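CurF (PDB 5DP2) probably uses bound NADP(H) to form the cyclopropane ring of curacin A, as an enoyl reductase domain of a polyketide synthase turned cyclopropanase. Local coordinates at residues Ile64-Tyr68 with Thr79-Glu83; Ala137-Ser142 with Gly335-Val339; Tyr148-Asn152 with Leu178-Phe182. All coordinates share one frame; numbering follows the deposited sequence. Where two conformers were deposited one is given.

Interaction 1 of 3, residues Ile64-Tyr68 with Thr79-Glu83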
loop_
_atom_site.group_PDB
_atom_site.type_symbol
_atom_site.label_atom_id
_atom_site.label_comp_id
_atom_site.label_asym_id
_atom_site.label_seq_id
_atom_site.Cartn_x
_atom_site.Cartn_y
_atom_site.Cartn_z
ATOM N N ILE A 64 15.895 0.844 3.951
ATOM C CA ILE A 64 15.413 1.401 5.206
ATOM C C ILE A 64 15.804 0.446 6.336
ATOM O O ILE A 64 15.431 -0.729 6.345
ATOM C CB ILE A 64 13.899 1.647 5.123
ATOM C CG1 ILE A 64 13.684 2.884 4.245
ATOM C CG2 ILE A 64 13.292 1.809 6.502
ATOM C CD1 ILE A 64 12.256 3.188 3.932
ATOM N N LYS A 65 16.521 0.979 7.335
ATOM C CA LYS A 65 17.077 0.126 8.368
ATOM C C LYS A 65 16.006 -0.464 9.284
ATOM O O LYS A 65 16.208 -1.533 9.836
ATOM C CB LYS A 65 18.198 0.849 9.116
ATOM C CG LYS A 65 19.459 0.973 8.230
ATOM C CD LYS A 65 20.718 1.455 8.857
ATOM C CE LYS A 65 21.868 1.082 7.925
ATOM N NZ LYS A 65 23.177 1.579 8.414
ATOM N N LYS A 66 14.850 0.210 9.391
ATOM C CA LYS A 66 13.741 -0.297 10.198
ATOM C C LYS A 66 13.240 -1.653 9.705
ATOM O O LYS A 66 12.628 -2.393 10.474
ATOM C CB LYS A 66 12.576 0.744 10.158
ATOM C CG LYS A 66 11.516 0.551 11.225
ATOM C CD LYS A 66 10.403 1.562 11.149
ATOM C CE LYS A 66 9.555 1.491 12.402
ATOM N NZ LYS A 66 8.414 2.402 12.361
ATOM N N ARG A 67 13.473 -1.983 8.433
ATOM C CA ARG A 67 13.095 -3.280 7.871
ATOM C C ARG A 67 14.031 -4.430 8.261
ATOM O O ARG A 67 13.774 -5.557 7.876
ATOM C CB ARG A 67 12.975 -3.217 6.357
ATOM C CG ARG A 67 11.736 -2.472 5.830
ATOM C CD ARG A 67 10.416 -3.161 6.113
ATOM N NE ARG A 67 10.333 -4.539 5.615
ATOM C CZ ARG A 67 10.181 -4.889 4.338
ATOM N NH1 ARG A 67 9.946 -4.006 3.385
ATOM N NH2 ARG A 67 10.239 -6.192 4.014
ATOM N N TYR A 68 15.100 -4.136 9.030
ATOM C CA TYR A 68 16.072 -5.161 9.404
ATOM C C TYR A 68 16.271 -5.231 10.895
ATOM O O TYR A 68 16.414 -4.200 11.575
ATOM C CB TYR A 68 17.422 -4.877 8.737
ATOM C CG TYR A 68 17.383 -4.933 7.232
ATOM C CD1 TYR A 68 17.583 -6.136 6.564
ATOM C CD2 TYR A 68 17.177 -3.802 6.459
ATOM C CE1 TYR A 68 17.604 -6.210 5.194
ATOM C CE2 TYR A 68 17.198 -3.864 5.082
ATOM C CZ TYR A 68 17.436 -5.059 4.443
ATOM O OH TYR A 68 17.519 -5.171 3.062
ATOM N N THR A 79 12.806 -8.251 8.041
ATOM C CA THR A 79 11.473 -8.534 8.543
ATOM C C THR A 79 10.430 -8.021 7.538
ATOM O O THR A 79 10.743 -7.287 6.600
ATOM C CB THR A 79 11.242 -7.935 9.948
ATOM O OG1 THR A 79 11.328 -6.510 9.891
ATOM C CG2 THR A 79 12.257 -8.416 10.949
ATOM N N PHE A 80 9.190 -8.441 7.777
ATOM C CA PHE A 80 8.076 -8.150 6.884
ATOM C C PHE A 80 6.904 -7.631 7.691
ATOM O O PHE A 80 6.772 -7.926 8.878
ATOM C CB PHE A 80 7.663 -9.426 6.124
ATOM C CG PHE A 80 8.797 -10.061 5.380
ATOM C CD1 PHE A 80 9.125 -9.653 4.106
ATOM C CD2 PHE A 80 9.598 -11.031 5.982
ATOM C CE1 PHE A 80 10.218 -10.173 3.448
ATOM C CE2 PHE A 80 10.689 -11.565 5.323
ATOM C CZ PHE A 80 10.990 -11.154 4.051
ATOM N N GLY A 81 6.035 -6.901 6.998
ATOM C CA GLY A 81 4.809 -6.380 7.589
ATOM C C GLY A 81 4.924 -4.875 7.741
ATOM O O GLY A 81 5.332 -4.369 8.811
ATOM N N VAL A 82 4.577 -4.153 6.682
ATOM C CA VAL A 82 4.708 -2.719 6.627
ATOM C C VAL A 82 3.445 -2.001 7.133
ATOM O O VAL A 82 3.362 -0.772 7.109
ATOM C CB VAL A 82 5.155 -2.247 5.222
ATOM C CG1 VAL A 82 6.543 -2.776 4.885
ATOM C CG2 VAL A 82 4.143 -2.637 4.144
ATOM N N GLU A 83 2.491 -2.787 7.626
ATOM C CA GLU A 83 1.232 -2.316 8.166
ATOM C C GLU A 83 0.592 -3.524 8.847
ATOM O O GLU A 83 0.931 -4.674 8.547
ATOM C CB GLU A 83 0.304 -1.803 7.040
ATOM C CG GLU A 83 0.038 -2.860 5.962
ATOM C CD GLU A 83 -0.909 -2.430 4.847
ATOM O OE1 GLU A 83 -1.882 -1.688 5.166
ATOM O OE2 GLU A 83 -0.678 -2.848 3.689
HETATM O O HOH W 1 13.100 -5.100 11.515
#
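Arg67, at the end of a short 3-10 turn, and Thr79, in extended loop, face each other with CA atoms 5.5 Å apart, and the backbone N of Thr79 donates an almost straight hydrogen bond (177°) to Arg67 O at 2.9 Å. The Arg67 side chain then comes back to the same residue. Bent at chi2 and chi3, it curls round so that its guanidinium lies side-on to the Thr79 carbonyl, and NE and NH2 both donate to that one oxygen, Thr79 O, each at 2.9 Å. The oxygen sits in the guanidinium plane. Relative to the Thr79 carbonyl plane, NH2 lies in it and NE stands above it. Both segments belong to the long loop between helix 50-57 and strand 83-91 of the GroES-like domain, and these bonds close off the eleven residues between Arg67 and Thr79. NH2 also bonds to Asn55 OD1 on the helix, which further fixes the rotation of the group. Phe80 brings CD1 to within 3.6 Å of Arg67 NH2, its ring plane turned 54° from the guanidinium; Val82 CG1 packs at 3.9 Å from Arg67 NH1. Thr79 OG1 takes the position between the backbone N and the carbonyl carbon (chi1 63°), where it bonds to Gly110 O and accepts from a water at 2.8 Å. That same water donates to Lys66 O, bridging the two segments a second time, while Lys66 NZ runs off to Tyr108 O.

Interaction 2 of 3, residues Ala137-Ser142 with Gly335-Val339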
loop_
_atom_site.group_PDB
_atom_site.type_symbol
_atom_site.label_atom_id
_atom_site.label_comp_id
_atom_site.label_asym_id
_atom_site.label_seq_id
_atom_site.Cartn_x
_atom_site.Cartn_y
_atom_site.Cartn_z
ATOM N N ALA A 137 -7.339 -4.237 8.378
ATOM C CA ALA A 137 -6.016 -4.588 7.841
ATOM C C ALA A 137 -5.874 -4.229 6.374
ATOM O O ALA A 137 -4.755 -4.272 5.863
ATOM C CB ALA A 137 -5.728 -6.062 8.054
ATOM N N THR A 138 -6.968 -3.880 5.684
ATOM C CA THR A 138 -6.853 -3.466 4.291
ATOM C C THR A 138 -6.505 -1.998 4.123
ATOM O O THR A 138 -6.260 -1.571 2.991
ATOM C CB THR A 138 -8.150 -3.769 3.500
ATOM O OG1 THR A 138 -9.199 -2.859 3.878
ATOM C CG2 THR A 138 -8.590 -5.189 3.610
ATOM N N ILE A 139 -6.488 -1.207 5.203
ATOM C CA ILE A 139 -6.522 0.253 5.056
ATOM C C ILE A 139 -5.173 0.935 4.834
ATOM O O ILE A 139 -5.025 1.714 3.899
ATOM C CB ILE A 139 -7.232 0.903 6.286
ATOM C CG1 ILE A 139 -8.697 0.483 6.333
ATOM C CG2 ILE A 139 -7.070 2.419 6.248
ATOM C CD1 ILE A 139 -9.434 0.939 7.571
ATOM N N PHE A 140 -4.206 0.722 5.748
ATOM C CA PHE A 140 -3.117 1.691 5.916
ATOM C C PHE A 140 -2.292 1.967 4.657
ATOM O O PHE A 140 -2.282 3.092 4.148
ATOM C CB PHE A 140 -2.202 1.256 7.087
ATOM C CG PHE A 140 -1.090 2.216 7.375
ATOM C CD1 PHE A 140 -1.304 3.351 8.165
ATOM C CD2 PHE A 140 0.178 2.026 6.843
ATOM C CE1 PHE A 140 -0.280 4.249 8.397
ATOM C CE2 PHE A 140 1.210 2.921 7.081
ATOM C CZ PHE A 140 0.969 4.044 7.851
ATOM N N MET A 141 -1.538 0.987 4.161
ATOM C CA MET A 141 -0.607 1.342 3.119
ATOM C C MET A 141 -1.341 1.766 1.840
ATOM O O MET A 141 -0.957 2.745 1.183
ATOM C CB MET A 141 0.379 0.211 2.872
ATOM C CG MET A 141 1.507 0.574 1.952
ATOM S SD MET A 141 2.588 1.913 2.456
ATOM C CE MET A 141 3.632 1.060 3.631
ATOM N N SER A 142 -2.381 1.041 1.462
ATOM C CA SER A 142 -3.046 1.328 0.185
ATOM C C SER A 142 -3.748 2.698 0.200
ATOM O O SER A 142 -3.599 3.483 -0.737
ATOM C CB SER A 142 -4.002 0.209 -0.186
ATOM O OG SER A 142 -3.336 -1.031 -0.336
ATOM N N GLY A 335 -7.965 -6.407 -4.688
ATOM C CA GLY A 335 -7.859 -5.785 -3.358
ATOM C C GLY A 335 -6.647 -6.267 -2.587
ATOM O O GLY A 335 -5.503 -6.138 -3.072
ATOM N N LYS A 336 -6.883 -6.794 -1.386
ATOM C CA LYS A 336 -5.835 -7.079 -0.422
ATOM C C LYS A 336 -5.778 -8.586 -0.074
ATOM O O LYS A 336 -6.820 -9.245 0.022
ATOM C CB LYS A 336 -6.052 -6.244 0.867
ATOM C CG LYS A 336 -4.772 -5.878 1.646
ATOM C CD LYS A 336 -4.016 -4.719 1.013
ATOM C CE LYS A 336 -2.703 -4.401 1.748
ATOM N NZ LYS A 336 -1.992 -3.213 1.180
ATOM N N ILE A 337 -4.564 -9.068 0.204
ATOM C CA ILE A 337 -4.384 -10.397 0.757
ATOM C C ILE A 337 -3.992 -10.222 2.216
ATOM O O ILE A 337 -3.011 -9.536 2.522
ATOM C CB ILE A 337 -3.354 -11.145 -0.070
ATOM C CG1 ILE A 337 -3.855 -11.245 -1.522
ATOM C CG2 ILE A 337 -3.092 -12.514 0.548
ATOM C CD1 ILE A 337 -2.733 -11.425 -2.507
ATOM N N VAL A 338 -4.830 -10.777 3.096
ATOM C CA VAL A 338 -4.687 -10.561 4.547
ATOM C C VAL A 338 -4.380 -11.878 5.228
ATOM O O VAL A 338 -5.074 -12.859 5.034
ATOM C CB VAL A 338 -5.976 -9.936 5.142
ATOM C CG1 VAL A 338 -5.854 -9.750 6.643
ATOM C CG2 VAL A 338 -6.299 -8.598 4.466
ATOM N N VAL A 339 -3.331 -11.868 6.079
ATOM C CA VAL A 339 -2.937 -13.054 6.838
ATOM C C VAL A 339 -3.393 -12.871 8.294
ATOM O O VAL A 339 -3.129 -11.841 8.922
ATOM C CB VAL A 339 -1.410 -13.264 6.746
ATOM C CG1 VAL A 339 -0.952 -14.431 7.611
ATOM C CG2 VAL A 339 -1.017 -13.474 5.286
HETATM O O HOH W 2 -3.435 -1.283 2.819
#
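Lys336 NZ reaches from strand 336-340 to the N-terminal part of helix 140-153, where it donates to Ser142 OG at 3.0 Å and to a water at 2.9 Å. Outside the two segments it also has a salt bridge to Glu83 OE2 and a hydrogen bond to Asn49 OD1. The lysine chain gets there with one bend, at chi2 (78°), and runs extended beyond it; Ser142 OG points back to meet it, set anti to its own carbonyl carbon at chi1 -61°. The water is a hub. It donates to Thr138 O at 2.8 Å and accepts from Ser142 N at 2.9 Å as well as from the ammonium, so it joins Thr138, Ser142 and the strand. Farther back along the lysine the contact becomes apolar: Thr138 CG2 lies 3.9 Å from Lys336 CB, the two side chains sliding past one another in opposite directions. Thr138 CG2 also touches Val338 CG2, and Ala137 CB meets Val338 CG1 at 4.0 Å. Thr138 OG1 is engaged elsewhere, with Glu135 O and Leu311 N. Alternation along the strand puts Lys336 and Val338 on this face, while Ile337 turns to helix 321-329. The contact thus joins the sheet of the GroES-like part of this medium-chain dehydrogenase-type fold to the helix that leads into the nucleotide-binding part, and the Met141 side chain lies about 4 Å from bound NADP at the nearest atoms. With a carboxylate, an amide, a hydroxyl and a water gathered round it, the buried ammonium is well compensated and would be expected to stay charged.

Interaction 3 of 3, residues Tyr148-Asn152 with Leu178-Phe182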
loop_
_atom_site.group_PDB
_atom_site.type_symbol
_atom_site.label_atom_id
_atom_site.label_comp_id
_atom_site.label_asym_id
_atom_site.label_seq_id
_atom_site.Cartn_x
_atom_site.Cartn_y
_atom_site.Cartn_z
ATOM N N TYR A 148 -2.298 10.365 -0.263
ATOM C CA TYR A 148 -1.192 11.298 -0.413
ATOM C C TYR A 148 -1.010 11.691 -1.873
ATOM O O TYR A 148 -0.854 12.865 -2.211
ATOM C CB TYR A 148 0.084 10.690 0.184
ATOM C CG TYR A 148 1.235 11.635 0.159
ATOM C CD1 TYR A 148 1.182 12.857 0.822
ATOM C CD2 TYR A 148 2.407 11.314 -0.525
ATOM C CE1 TYR A 148 2.247 13.732 0.819
ATOM C CE2 TYR A 148 3.491 12.176 -0.522
ATOM C CZ TYR A 148 3.415 13.387 0.151
ATOM O OH TYR A 148 4.485 14.262 0.151
ATOM N N GLY A 149 -1.030 10.697 -2.768
ATOM C CA GLY A 149 -0.848 10.995 -4.180
ATOM C C GLY A 149 -1.981 11.813 -4.782
ATOM O O GLY A 149 -1.740 12.794 -5.497
ATOM N N LEU A 150 -3.217 11.351 -4.594
ATOM C CA LEU A 150 -4.372 11.980 -5.258
ATOM C C LEU A 150 -4.781 13.311 -4.630
ATOM O O LEU A 150 -5.171 14.228 -5.344
ATOM C CB LEU A 150 -5.566 11.043 -5.282
ATOM C CG LEU A 150 -5.423 9.766 -6.130
ATOM C CD1 LEU A 150 -6.572 8.845 -5.840
ATOM C CD2 LEU A 150 -5.321 10.059 -7.607
ATOM N N HIS A 151 -4.754 13.381 -3.300
ATOM C CA HIS A 151 -5.188 14.572 -2.584
ATOM C C HIS A 151 -4.030 15.532 -2.356
ATOM O O HIS A 151 -4.041 16.657 -2.823
ATOM C CB HIS A 151 -5.882 14.195 -1.282
ATOM C CG HIS A 151 -6.283 15.362 -0.436
ATOM N ND1 HIS A 151 -5.464 15.892 0.539
ATOM C CD2 HIS A 151 -7.420 16.089 -0.395
ATOM C CE1 HIS A 151 -6.066 16.912 1.126
ATOM N NE2 HIS A 151 -7.256 17.054 0.577
ATOM N N ASN A 152 -2.998 15.114 -1.618
ATOM C CA ASN A 152 -1.970 16.068 -1.220
ATOM C C ASN A 152 -1.150 16.573 -2.408
ATOM O O ASN A 152 -0.823 17.743 -2.484
ATOM C CB ASN A 152 -1.019 15.486 -0.170
ATOM C CG ASN A 152 -1.663 15.282 1.181
ATOM O OD1 ASN A 152 -2.755 14.773 1.279
ATOM N ND2 ASN A 152 -0.913 15.574 2.237
ATOM N N LEU A 178 -11.065 6.605 -3.652
ATOM C CA LEU A 178 -10.771 8.002 -3.354
ATOM C C LEU A 178 -11.083 8.920 -4.534
ATOM O O LEU A 178 -11.665 9.999 -4.355
ATOM C CB LEU A 178 -9.304 8.156 -2.924
ATOM C CG LEU A 178 -9.054 7.763 -1.485
ATOM C CD1 LEU A 178 -7.572 7.508 -1.275
ATOM C CD2 LEU A 178 -9.543 8.844 -0.541
ATOM N N ALA A 179 -10.699 8.517 -5.743
ATOM C CA ALA A 179 -10.984 9.342 -6.894
ATOM C C ALA A 179 -12.496 9.580 -7.043
ATOM O O ALA A 179 -12.919 10.692 -7.368
ATOM C CB ALA A 179 -10.395 8.725 -8.151
ATOM N N GLN A 180 -13.284 8.541 -6.812
ATOM C CA GLN A 180 -14.737 8.745 -6.900
ATOM C C GLN A 180 -15.284 9.567 -5.743
ATOM O O GLN A 180 -16.173 10.398 -5.967
ATOM C CB GLN A 180 -15.426 7.416 -7.046
ATOM C CG GLN A 180 -14.949 6.736 -8.311
ATOM C CD GLN A 180 -15.882 5.679 -8.801
ATOM O OE1 GLN A 180 -16.387 4.859 -8.038
ATOM N NE2 GLN A 180 -16.152 5.716 -10.095
ATOM N N PHE A 181 -14.736 9.411 -4.534
ATOM C CA PHE A 181 -15.106 10.278 -3.407
ATOM C C PHE A 181 -14.844 11.754 -3.729
ATOM O O PHE A 181 -15.623 12.632 -3.347
ATOM C CB PHE A 181 -14.337 9.841 -2.143
ATOM C CG PHE A 181 -14.479 10.788 -0.973
ATOM C CD1 PHE A 181 -15.649 10.852 -0.251
ATOM C CD2 PHE A 181 -13.438 11.666 -0.651
ATOM C CE1 PHE A 181 -15.779 11.743 0.792
ATOM C CE2 PHE A 181 -13.561 12.559 0.397
ATOM C CZ PHE A 181 -14.735 12.591 1.122
ATOM N N PHE A 182 -13.751 12.031 -4.447
ATOM C CA PHE A 182 -13.401 13.386 -4.837
ATOM C C PHE A 182 -14.175 13.860 -6.067
ATOM O O PHE A 182 -13.977 15.015 -6.492
ATOM C CB PHE A 182 -11.889 13.482 -5.126
ATOM C CG PHE A 182 -11.000 13.269 -3.947
ATOM C CD1 PHE A 182 -11.282 13.830 -2.732
ATOM C CD2 PHE A 182 -9.844 12.504 -4.078
ATOM C CE1 PHE A 182 -10.449 13.616 -1.656
ATOM C CE2 PHE A 182 -8.998 12.305 -3.006
ATOM C CZ PHE A 182 -9.335 12.845 -1.803
#
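Leu150 and Ala179 mark the closest backbone approach, CA atoms 7.3 Å apart, between helix 140-153, which has a wider pi-type turn here, and the last turn of helix 170-181; His151 and Phe182 follow, rather farther apart. The Leu150 side chain points toward helix 170-181, and its CD1 rests 4.1 Å from Leu178 CB and 4.5 Å from Ala179 CB. Phe182, just past the helix end, adds its ring. This presents an edge to Leu150, Phe182 CE2 lying 4.3 Å from Leu150 CB, and its CZ touches His151 CB at 3.7 Å. Helix 170-181 packs on the parallel six-stranded sheet of the Rossmann-type nucleotide-binding domain and leads on to strand 185-190; helix 140-153 lies against this helix. The His151 imidazole, swung out by a chi1 of 176°, lies near parallel to the Phe182 ring, the planes 29° apart, but slid so far that centroids stand 5.8 Å from each other and the rings barely overlap. Its ND1 donates a straight bond, in the ring plane, to Asn152 OD1 at 3.0 Å, which steadies the imidazole's rotation, and Tyr147 stacks on it from the same helix.

How the interactions relate
Interactions 1 and 2 meet directly through residue Glu83, at the end of the 79-83 segment: its carboxylate pairs with Lys336 NZ and probably accepts from Met141 N, while Val82 packs on Met141. Together they join the loop of the GroES-like part, strand 336-340 and the N-terminal part of helix 140-153 near the bound cofactor. Interaction 3 uses that same helix farther along, about 18 Å between centres from interaction 2 and without touching it. Chemistry follows place: interaction 1 is a buried loop-to-loop set of hydrogen bonds in which one carbonyl takes two of the donors, interaction 2 a buried ammonium and water network with an apolar edge, and interaction 3 apolar and aromatic, partly exposed at His151 and Phe182.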